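Long-range contacts in Cg9734-pa (Drosophila melanogaster, PDB 2BK9), which binds heme in a hexacoordinate form as a member of the globin family and probably carries oxygen: residues A[1-5]-A[130-134]; A[8-13]-A[127-131]; A[68-72]-A[85-89]. The protein carries 1 engineered substitution. All blocks are in the same frame, centred on the assembly; numbering follows the deposited sequence. Where two conformers were deposited one is given.

Contact 1 (A[1-5]-A[130-134]); sequences MNSDE and TWAKL
Met-1 and Glu-5 meet Thr-130 and Lys-133 where the chain start and the first turn of helix 3-17, the A helix of the globin fold, come up beside helix 125-143, the H helix. The methionine chain runs out almost straight and turns only at its last torsion (chi3 -78°), which carries the methyl to the flank of the H helix. CE of Met-1 lies 3.7 Å from the backbone O of Thr-130, an atom already bonded to the N of Leu-134 one turn on. The same methyl is 4.1 Å from CG of Lys-133; the lysine stem and the thioether end meet at an angle and, with Leu-134 marginally, form a small apolar patch. Glu-5 meets the threonine methyl beside Met-1: its CB is 3.7 Å from CG2 of Thr-130, and the rest of its chain slants across that side chain. OG1 of Thr-130 is engaged within its own helix, by a hydrogen bond to the O of Ser-126, while CG2 faces the A helix. Beyond the threonine the extended glutamate crosses Lys-133 at about a right angle. Their salt bridge is long, 3.6 Å between OE2 of Glu-5 and NZ of Lys-133. The lysine reaches it through an eclipsed bend (chi3 15°), which in so exposed a chain may reflect mobility as much as strain, and the attraction is probably modest. What steadies the carboxylate is its other oxygen, which turns back to the N-cap residue of its own helix as one half of a capping box: the backbone N of Asn-2 donates to OE1 of Glu-5 over 2.9 Å, at 159°, on the anti side of the carboxylate.

Contact 2 (A[8-13]-A[127-131]); sequences LIKKTW and QAATW
The crossing of the A and H helices of the globin fold, here 8-13 over 127-131, is built round Trp-131, which sits as a knob among Leu-8, Ile-9, Thr-12 and Trp-13. The two segments cross at -103° with their axes 10.3 Å apart. The polar edge of the indole meets Thr-12: NE1 of Trp-131 donates to OG1 of Thr-12 over 2.8 Å at 154°, the oxygen lying in the ring plane. That hydroxyl sits between the backbone N and the carbonyl carbon (chi1 57°), and from there it donates its own hydrogen bond to the O of Leu-8, 2.7 Å from OG1 of Thr-12. The carbonyl thus takes two donors, the backbone N and OG1 of Thr-12, from opposite faces of its plane. Over one face of the indole stands the end of Ile-9, its CD1 3.3 Å from the centroid of the five-membered ring of Trp-131 in a CH-pi contact. CG1 of Ile-9 lies 3.9 Å from CG2 of Thr-130, the two chains sliding past one another; the isoleucine was modelled in two positions, so both distances are best taken as approximate. At the far end of the indole, CH2 of Trp-131 comes 3.6 Å from CE3 of Trp-13, the two rings oblique and the side chains crossing nearly at right angles. Trp-13 spends its own N-H on Asp-70 of helix 56-75, and Leu-114 and Leu-117 of helix 103-120 also touch Trp-131. A buried indole N-H is therefore satisfied by a threonine whose own hydroxyl bonds within its helix; the bond is likely to favour this rotation of the ring, while the packing buries it.

Contact 3 (A[68-72]-A[85-89]); sequences VFDES and LDEIW. With HEM (protoporphyrin IX containing Fe), chain B.
This is a packing contact between two nearly antiparallel helices that border the heme pocket, with Trp-89 of helix 81-96, the F helix of the globin fold, laid against Val-68, Phe-69 and Ser-72 of helix 56-75, the E helix. The segments run at 169° to each other, their axes 10.5 Å apart. NE1 of Trp-89 donates to OG of Ser-72 over 2.8 Å, bent to 144°, in part because the oxygen is tilted from the indole plane. The serine torsion places OG opposite the carbonyl carbon and leaning back over the preceding turn, where the hydroxyl donates to the O of Val-68, 2.9 Å from OG of Ser-72. One face of the indole is covered by methyls: CG1 of Val-68 stands 4.0 Å from the centroid of its six-membered ring in a CH-pi contact, and CG2 of Ile-88 lies over the same face. These two methyls, Val-68 CG1 and Ile-88 CG2, also touch each other at 3.8 Å. At its far edge the indole of Trp-89 points into the face of Phe-69, a T-shaped pair with ring centroids 5.2 Å apart and the planes of Phe-69 and Trp-89 at 62°. The heme lies against the same edge, its vinyl carbon CBB 3.8 Å from CH2 of Trp-89, while its methyl CMB sits 3.8 Å from CB of Val-68. Were Trp-89 an alanine, OG of Ser-72 would probably lose its indole donor, a gap would open between the two helices, and Phe-69 and the heme vinyl would lose a shared neighbour. Trp-89 also packs on Val-138, Ile-141 and Ile-142 of helix 125-143. The E and F helices carry the axial histidines, His-61 and His-96, and the arrangement is the vinyl end of the crevice between them in which a globin holds its heme.

Contacts 1 and 2 join the same pair, helices 3-17 and 125-143, and share Thr-130, which touches in both, whereas Trp-131 acts only in contact 2; contact 3 holds helices 56-75 and 81-96 and lies nested within the loops that both close. Contact 1 is the more exposed and depends on a methyl patch and a long salt bridge. Contacts 2 and 3 each have a buried centre and a partly exposed margin, and share one chemistry, a tryptophan N-H given to a hydroxyl that bonds its own helix. Contact 3 alone touches the heme. Contacts 2 and 3 adjoin through Trp-13, which reaches Asp-70 and packs on Phe-69.

Contact 1 (A[1-5]-A[130-134])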
loop_
_atom_site.group_PDB
_atom_site.type_symbol
_atom_site.label_atom_id
_atom_site.label_comp_id
_atom_site.label_asym_id
_atom_site.label_seq_id
_atom_site.Cartn_x
_atom_site.Cartn_y
_atom_site.Cartn_z
ATOM N N MET A 1 -6.739 -13.462 12.317
ATOM C CA MET A 1 -5.283 -13.562 12.257
ATOM C C MET A 1 -4.805 -13.901 13.650
ATOM O O MET A 1 -5.146 -13.198 14.618
ATOM C CB MET A 1 -4.715 -12.248 11.798
ATOM C CG MET A 1 -3.252 -12.295 11.693
ATOM S SD MET A 1 -2.539 -10.927 10.836
ATOM C CE MET A 1 -2.867 -11.359 9.157
ATOM N N ASN A 2 -4.060 -14.993 13.763
ATOM C CA ASN A 2 -3.665 -15.483 15.071
ATOM C C ASN A 2 -2.481 -14.692 15.589
ATOM O O ASN A 2 -1.902 -13.804 14.898
ATOM C CB ASN A 2 -3.414 -17.008 15.090
ATOM C CG ASN A 2 -2.234 -17.453 14.243
ATOM O OD1 ASN A 2 -2.334 -18.458 13.549
ATOM N ND2 ASN A 2 -1.131 -16.774 14.319
ATOM N N SER A 3 -2.144 -14.961 16.845
ATOM C CA SER A 3 -1.169 -14.116 17.492
ATOM C C SER A 3 0.211 -14.272 16.838
ATOM O O SER A 3 0.969 -13.279 16.759
ATOM C CB SER A 3 -1.165 -14.393 19.007
ATOM O OG SER A 3 -2.382 -13.945 19.608
ATOM N N ASP A 4 0.537 -15.476 16.368
ATOM C CA ASP A 4 1.783 -15.694 15.648
ATOM C C ASP A 4 1.831 -14.832 14.378
ATOM O O ASP A 4 2.857 -14.275 14.050
ATOM C CB ASP A 4 2.010 -17.185 15.316
ATOM C CG ASP A 4 2.277 -18.032 16.539
ATOM O OD1 ASP A 4 3.015 -17.611 17.426
ATOM O OD2 ASP A 4 1.765 -19.152 16.680
ATOM N N GLU A 5 0.730 -14.738 13.668
ATOM C CA GLU A 5 0.675 -14.022 12.418
ATOM C C GLU A 5 0.861 -12.513 12.655
ATOM O O GLU A 5 1.555 -11.833 11.897
ATOM C CB GLU A 5 -0.616 -14.337 11.713
ATOM C CG GLU A 5 -0.648 -15.743 11.138
ATOM C CD GLU A 5 -2.023 -16.161 10.640
ATOM O OE1 GLU A 5 -3.060 -15.762 11.188
ATOM O OE2 GLU A 5 -2.084 -16.896 9.661
ATOM N N THR A 130 0.751 -14.595 4.910
ATOM C CA THR A 130 0.239 -13.854 6.057
ATOM C C THR A 130 0.093 -12.371 5.692
ATOM O O THR A 130 -0.905 -11.755 5.998
ATOM C CB THR A 130 1.169 -14.048 7.255
ATOM O OG1 THR A 130 1.201 -15.453 7.569
ATOM C CG2 THR A 130 0.725 -13.277 8.454
ATOM N N TRP A 131 1.122 -11.829 5.042
ATOM C CA TRP A 131 1.051 -10.461 4.553
ATOM C C TRP A 131 -0.107 -10.273 3.565
ATOM O O TRP A 131 -0.817 -9.268 3.615
ATOM C CB TRP A 131 2.370 -10.032 3.921
ATOM C CG TRP A 131 3.343 -9.503 4.901
ATOM C CD1 TRP A 131 4.287 -10.202 5.581
ATOM C CD2 TRP A 131 3.410 -8.180 5.391
ATOM N NE1 TRP A 131 4.979 -9.373 6.435
ATOM C CE2 TRP A 131 4.467 -8.126 6.328
ATOM C CE3 TRP A 131 2.692 -7.018 5.116
ATOM C CZ2 TRP A 131 4.809 -6.964 6.965
ATOM C CZ3 TRP A 131 3.039 -5.860 5.753
ATOM C CH2 TRP A 131 4.105 -5.842 6.655
ATOM N N ALA A 132 -0.289 -11.211 2.644
ATOM C CA ALA A 132 -1.371 -11.102 1.688
ATOM C C ALA A 132 -2.722 -11.114 2.387
ATOM O O ALA A 132 -3.652 -10.461 1.898
ATOM C CB ALA A 132 -1.299 -12.177 0.653
ATOM N N LYS A 133 -2.851 -11.831 3.499
ATOM C CA LYS A 133 -4.097 -11.788 4.267
ATOM C C LYS A 133 -4.377 -10.392 4.825
ATOM O O LYS A 133 -5.528 -9.927 4.781
ATOM C CB LYS A 133 -3.992 -12.792 5.385
ATOM C CG LYS A 133 -5.205 -13.004 6.200
ATOM C CD LYS A 133 -5.146 -14.261 7.051
ATOM C CE LYS A 133 -3.843 -14.937 7.257
ATOM N NZ LYS A 133 -3.646 -16.226 6.535
ATOM N N LEU A 134 -3.358 -9.719 5.333
ATOM C CA LEU A 134 -3.521 -8.364 5.802
ATOM C C LEU A 134 -3.913 -7.440 4.658
ATOM O O LEU A 134 -4.841 -6.653 4.757
ATOM C CB LEU A 134 -2.237 -7.833 6.453
ATOM C CG LEU A 134 -2.248 -6.345 6.822
ATOM C CD1 LEU A 134 -3.310 -6.042 7.845
ATOM C CD2 LEU A 134 -0.878 -5.937 7.316
#

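Contact 2 (A[8-13]-A[127-131])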
loop_
_atom_site.group_PDB
_atom_site.type_symbol
_atom_site.label_atom_id
_atom_site.label_comp_id
_atom_site.label_asym_id
_atom_site.label_seq_id
_atom_site.Cartn_x
_atom_site.Cartn_y
_atom_site.Cartn_z
ATOM N N LEU A 8 4.467 -11.936 13.377
ATOM C CA LEU A 8 5.263 -12.064 12.170
ATOM C C LEU A 8 5.197 -10.795 11.317
ATOM O O LEU A 8 6.201 -10.323 10.817
ATOM C CB LEU A 8 4.781 -13.301 11.415
ATOM C CG LEU A 8 5.572 -13.721 10.185
ATOM C CD1 LEU A 8 5.102 -12.866 8.935
ATOM C CD2 LEU A 8 7.122 -13.724 10.472
ATOM N N ILE A 9 3.999 -10.268 11.147
ATOM C CA ILE A 9 3.842 -9.009 10.388
ATOM C C ILE A 9 4.649 -7.891 11.073
ATOM O O ILE A 9 5.425 -7.194 10.427
ATOM C CB ILE A 9 2.372 -8.641 10.267
ATOM C CG1 ILE A 9 1.605 -9.535 9.258
ATOM C CG2 ILE A 9 2.218 -7.199 9.767
ATOM C CD1 ILE A 9 1.585 -9.241 7.809
ATOM N N LYS A 10 4.486 -7.748 12.366
ATOM C CA LYS A 10 5.194 -6.685 13.060
ATOM C C LYS A 10 6.695 -6.790 12.912
ATOM O O LYS A 10 7.375 -5.805 12.616
ATOM C CB LYS A 10 4.771 -6.596 14.516
ATOM C CG LYS A 10 3.375 -6.057 14.690
ATOM C CD LYS A 10 3.053 -5.871 16.160
ATOM C CE LYS A 10 1.716 -5.228 16.351
ATOM N NZ LYS A 10 1.777 -4.490 17.642
ATOM N N LYS A 11 7.223 -7.967 13.151
ATOM C CA LYS A 11 8.661 -8.137 13.143
ATOM C C LYS A 11 9.226 -7.993 11.720
ATOM O O LYS A 11 10.249 -7.360 11.542
ATOM C CB LYS A 11 9.053 -9.466 13.730
ATOM C CG LYS A 11 8.792 -9.662 15.217
ATOM C CD LYS A 11 9.354 -8.563 16.120
ATOM C CE LYS A 11 10.864 -8.460 16.035
ATOM N NZ LYS A 11 11.401 -7.406 16.909
ATOM N N THR A 12 8.586 -8.582 10.718
ATOM C CA THR A 12 9.103 -8.461 9.347
ATOM C C THR A 12 8.946 -7.054 8.797
ATOM O O THR A 12 9.772 -6.642 7.982
ATOM C CB THR A 12 8.463 -9.495 8.402
ATOM O OG1 THR A 12 7.028 -9.366 8.395
ATOM C CG2 THR A 12 8.842 -10.915 8.766
ATOM N N TRP A 13 7.963 -6.305 9.260
ATOM C CA TRP A 13 7.787 -4.928 8.833
ATOM C C TRP A 13 8.938 -4.024 9.272
ATOM O O TRP A 13 9.210 -3.052 8.603
ATOM C CB TRP A 13 6.472 -4.404 9.422
ATOM C CG TRP A 13 6.136 -2.995 9.147
ATOM C CD1 TRP A 13 5.887 -2.051 10.079
ATOM C CD2 TRP A 13 5.902 -2.367 7.887
ATOM N NE1 TRP A 13 5.510 -0.877 9.474
ATOM C CE2 TRP A 13 5.538 -1.026 8.133
ATOM C CE3 TRP A 13 5.987 -2.785 6.556
ATOM C CZ2 TRP A 13 5.223 -0.153 7.094
ATOM C CZ3 TRP A 13 5.711 -1.893 5.556
ATOM C CH2 TRP A 13 5.315 -0.593 5.828
ATOM N N GLN A 127 5.004 -16.797 5.079
ATOM C CA GLN A 127 5.074 -15.425 5.596
ATOM C C GLN A 127 4.458 -14.444 4.620
ATOM O O GLN A 127 3.743 -13.538 5.007
ATOM C CB GLN A 127 6.535 -15.118 5.916
ATOM C CG GLN A 127 7.133 -16.091 6.933
ATOM C CD GLN A 127 8.609 -15.922 7.121
ATOM O OE1 GLN A 127 9.312 -15.529 6.183
ATOM N NE2 GLN A 127 9.094 -16.167 8.335
ATOM N N ALA A 128 4.721 -14.643 3.338
ATOM C CA ALA A 128 4.115 -13.804 2.301
ATOM C C ALA A 128 2.604 -13.967 2.312
ATOM O O ALA A 128 1.870 -12.997 2.118
ATOM C CB ALA A 128 4.671 -14.118 0.950
ATOM N N ALA A 129 2.098 -15.190 2.547
ATOM C CA ALA A 129 0.686 -15.409 2.629
ATOM C C ALA A 129 0.059 -14.674 3.793
ATOM O O ALA A 129 -1.049 -14.149 3.670
ATOM C CB ALA A 129 0.390 -16.894 2.706
ATOM N N THR A 130 0.751 -14.595 4.910
ATOM C CA THR A 130 0.239 -13.854 6.057
ATOM C C THR A 130 0.093 -12.371 5.692
ATOM O O THR A 130 -0.905 -11.755 5.998
ATOM C CB THR A 130 1.169 -14.048 7.255
ATOM O OG1 THR A 130 1.201 -15.453 7.569
ATOM C CG2 THR A 130 0.725 -13.277 8.454
ATOM N N TRP A 131 1.122 -11.829 5.042
ATOM C CA TRP A 131 1.051 -10.461 4.553
ATOM C C TRP A 131 -0.107 -10.273 3.565
ATOM O O TRP A 131 -0.817 -9.268 3.615
ATOM C CB TRP A 131 2.370 -10.032 3.921
ATOM C CG TRP A 131 3.343 -9.503 4.901
ATOM C CD1 TRP A 131 4.287 -10.202 5.581
ATOM C CD2 TRP A 131 3.410 -8.180 5.391
ATOM N NE1 TRP A 131 4.979 -9.373 6.435
ATOM C CE2 TRP A 131 4.467 -8.126 6.328
ATOM C CE3 TRP A 131 2.692 -7.018 5.116
ATOM C CZ2 TRP A 131 4.809 -6.964 6.965
ATOM C CZ3 TRP A 131 3.039 -5.860 5.753
ATOM C CH2 TRP A 131 4.105 -5.842 6.655
#

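Contact 3 (A[68-72]-A[85-89])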
loop_
_atom_site.group_PDB
_atom_site.type_symbol
_atom_site.label_atom_id
_atom_site.label_comp_id
_atom_site.label_asym_id
_atom_site.label_seq_id
_atom_site.Cartn_x
_atom_site.Cartn_y
_atom_site.Cartn_z
ATOM N N VAL A 68 0.867 4.822 6.096
ATOM C CA VAL A 68 -0.449 4.278 6.301
ATOM C C VAL A 68 -0.375 2.785 6.637
ATOM O O VAL A 68 -1.118 2.314 7.492
ATOM C CB VAL A 68 -1.355 4.561 5.067
ATOM C CG1 VAL A 68 -2.681 3.846 5.148
ATOM C CG2 VAL A 68 -1.587 6.080 4.946
ATOM N N PHE A 69 0.490 2.044 5.962
ATOM C CA PHE A 69 0.719 0.678 6.396
ATOM C C PHE A 69 1.265 0.606 7.811
ATOM O O PHE A 69 0.845 -0.226 8.592
ATOM C CB PHE A 69 1.624 -0.064 5.406
ATOM C CG PHE A 69 0.832 -0.715 4.318
ATOM C CD1 PHE A 69 0.624 -0.127 3.117
ATOM C CD2 PHE A 69 0.126 -1.893 4.574
ATOM C CE1 PHE A 69 -0.153 -0.761 2.153
ATOM C CE2 PHE A 69 -0.625 -2.483 3.615
ATOM C CZ PHE A 69 -0.739 -1.913 2.393
ATOM N N ASP A 70 2.156 1.522 8.175
ATOM C CA ASP A 70 2.686 1.497 9.534
ATOM C C ASP A 70 1.578 1.735 10.572
ATOM O O ASP A 70 1.503 1.037 11.588
ATOM C CB ASP A 70 3.778 2.522 9.695
ATOM C CG ASP A 70 4.492 2.373 10.973
ATOM O OD1 ASP A 70 5.081 1.328 11.246
ATOM O OD2 ASP A 70 4.464 3.296 11.798
ATOM N N GLU A 71 0.723 2.704 10.281
ATOM C CA GLU A 71 -0.407 2.957 11.151
ATOM C C GLU A 71 -1.310 1.735 11.320
ATOM O O GLU A 71 -1.815 1.457 12.419
ATOM C CB GLU A 71 -1.205 4.137 10.594
ATOM C CG GLU A 71 -0.588 5.493 10.713
ATOM C CD GLU A 71 -0.746 6.035 12.082
ATOM O OE1 GLU A 71 -1.901 5.992 12.601
ATOM O OE2 GLU A 71 0.281 6.496 12.583
ATOM N N SER A 72 -1.497 1.030 10.228
ATOM C CA SER A 72 -2.335 -0.147 10.186
ATOM C C SER A 72 -1.733 -1.266 11.009
ATOM O O SER A 72 -2.427 -1.939 11.808
ATOM C CB SER A 72 -2.513 -0.626 8.763
ATOM O OG SER A 72 -3.164 0.369 7.981
ATOM N N LEU A 85 -8.811 -0.240 11.481
ATOM C CA LEU A 85 -8.497 -0.517 10.073
ATOM C C LEU A 85 -9.586 0.000 9.149
ATOM O O LEU A 85 -9.331 0.568 8.095
ATOM C CB LEU A 85 -8.252 -1.996 9.837
ATOM C CG LEU A 85 -7.012 -2.580 10.491
ATOM C CD1 LEU A 85 -7.010 -4.076 10.372
ATOM C CD2 LEU A 85 -5.749 -1.991 9.878
ATOM N N ASP A 86 -10.841 -0.224 9.536
ATOM C CA ASP A 86 -11.947 0.242 8.722
ATOM C C ASP A 86 -11.865 1.762 8.586
ATOM O O ASP A 86 -12.091 2.315 7.492
ATOM C CB ASP A 86 -13.283 -0.173 9.291
ATOM C CG ASP A 86 -14.385 0.120 8.321
ATOM O OD1 ASP A 86 -14.598 -0.619 7.378
ATOM O OD2 ASP A 86 -15.071 1.133 8.438
ATOM N N GLU A 87 -11.565 2.459 9.678
ATOM C CA GLU A 87 -11.440 3.898 9.628
ATOM C C GLU A 87 -10.320 4.317 8.692
ATOM O O GLU A 87 -10.509 5.187 7.854
ATOM C CB GLU A 87 -11.221 4.431 11.041
ATOM C CG GLU A 87 -11.054 5.905 11.042
ATOM C CD GLU A 87 -10.710 6.502 12.397
ATOM O OE1 GLU A 87 -10.419 5.774 13.401
ATOM O OE2 GLU A 87 -10.686 7.749 12.477
ATOM N N ILE A 88 -9.133 3.779 8.900
ATOM C CA ILE A 88 -7.964 4.164 8.115
ATOM C C ILE A 88 -8.277 4.015 6.629
ATOM O O ILE A 88 -8.028 4.909 5.820
ATOM C CB ILE A 88 -6.753 3.332 8.534
ATOM C CG1 ILE A 88 -6.275 3.735 9.952
ATOM C CG2 ILE A 88 -5.648 3.433 7.524
ATOM C CD1 ILE A 88 -5.356 2.728 10.591
ATOM N N TRP A 89 -8.725 2.827 6.265
ATOM C CA TRP A 89 -8.775 2.461 4.839
ATOM C C TRP A 89 -10.017 2.991 4.139
ATOM O O TRP A 89 -9.985 3.204 2.941
ATOM C CB TRP A 89 -8.549 0.972 4.678
ATOM C CG TRP A 89 -7.129 0.640 4.988
ATOM C CD1 TRP A 89 -6.610 0.203 6.191
ATOM C CD2 TRP A 89 -6.024 0.808 4.125
ATOM N NE1 TRP A 89 -5.250 0.095 6.094
ATOM C CE2 TRP A 89 -4.873 0.450 4.829
ATOM C CE3 TRP A 89 -5.898 1.204 2.805
ATOM C CZ2 TRP A 89 -3.615 0.456 4.243
ATOM C CZ3 TRP A 89 -4.646 1.219 2.232
ATOM C CH2 TRP A 89 -3.528 0.832 2.947
HETATM C CHA HEM B . -3.085 10.963 -2.820
HETATM C CHB HEM B . -2.426 7.216 0.122
HETATM C CHC HEM B . -2.823 4.325 -3.643
HETATM C CHD HEM B . -3.020 8.048 -6.618
HETATM C C1A HEM B . -2.944 10.184 -1.701
HETATM C C2A HEM B . -3.026 10.668 -0.322
HETATM C C3A HEM B . -2.862 9.625 0.523
HETATM C C4A HEM B . -2.636 8.487 -0.322
HETATM C CMA HEM B . -2.863 9.547 2.062
HETATM C CAA HEM B . -3.280 12.135 0.045
HETATM C CBA HEM B . -4.756 12.490 -0.131
HETATM C CGA HEM B . -4.877 13.969 0.125
HETATM O O1A HEM B . -4.554 14.786 -0.788
HETATM O O2A HEM B . -5.303 14.336 1.233
HETATM C C1B HEM B . -2.418 6.082 -0.655
HETATM C C2B HEM B . -2.375 4.747 -0.127
HETATM C C3B HEM B . -2.489 3.932 -1.194
HETATM C C4B HEM B . -2.662 4.737 -2.365
HETATM C CMB HEM B . -2.214 4.408 1.328
HETATM C CAB HEM B . -2.579 2.455 -1.217
HETATM C CBB HEM B . -1.974 1.633 -0.380
HETATM C C1C HEM B . -2.921 5.057 -4.786
HETATM C C2C HEM B . -3.085 4.548 -6.144
HETATM C C3C HEM B . -3.076 5.581 -6.985
HETATM C C4C HEM B . -2.952 6.768 -6.180
HETATM C CMC HEM B . -3.251 3.068 -6.482
HETATM C CAC HEM B . -3.192 5.473 -8.482
HETATM C CBC HEM B . -2.706 6.298 -9.385
HETATM C C1D HEM B . -3.035 9.177 -5.868
HETATM C C2D HEM B . -3.214 10.474 -6.367
HETATM C C3D HEM B . -3.221 11.353 -5.249
HETATM C C4D HEM B . -3.069 10.496 -4.104
HETATM C CMD HEM B . -3.315 10.867 -7.830
HETATM C CAD HEM B . -3.389 12.849 -5.305
HETATM C CBD HEM B . -2.095 13.545 -5.589
HETATM C CGD HEM B . -2.220 15.033 -5.680
HETATM O O1D HEM B . -1.233 15.702 -6.070
HETATM O O2D HEM B . -3.311 15.573 -5.358
HETATM N NA HEM B . -2.738 8.845 -1.669
HETATM N NB HEM B . -2.593 6.067 -2.044
HETATM N NC HEM B . -2.847 6.425 -4.839
HETATM N ND HEM B . -2.962 9.202 -4.492
HETATM FE FE HEM B . -2.755 7.658 -3.256
#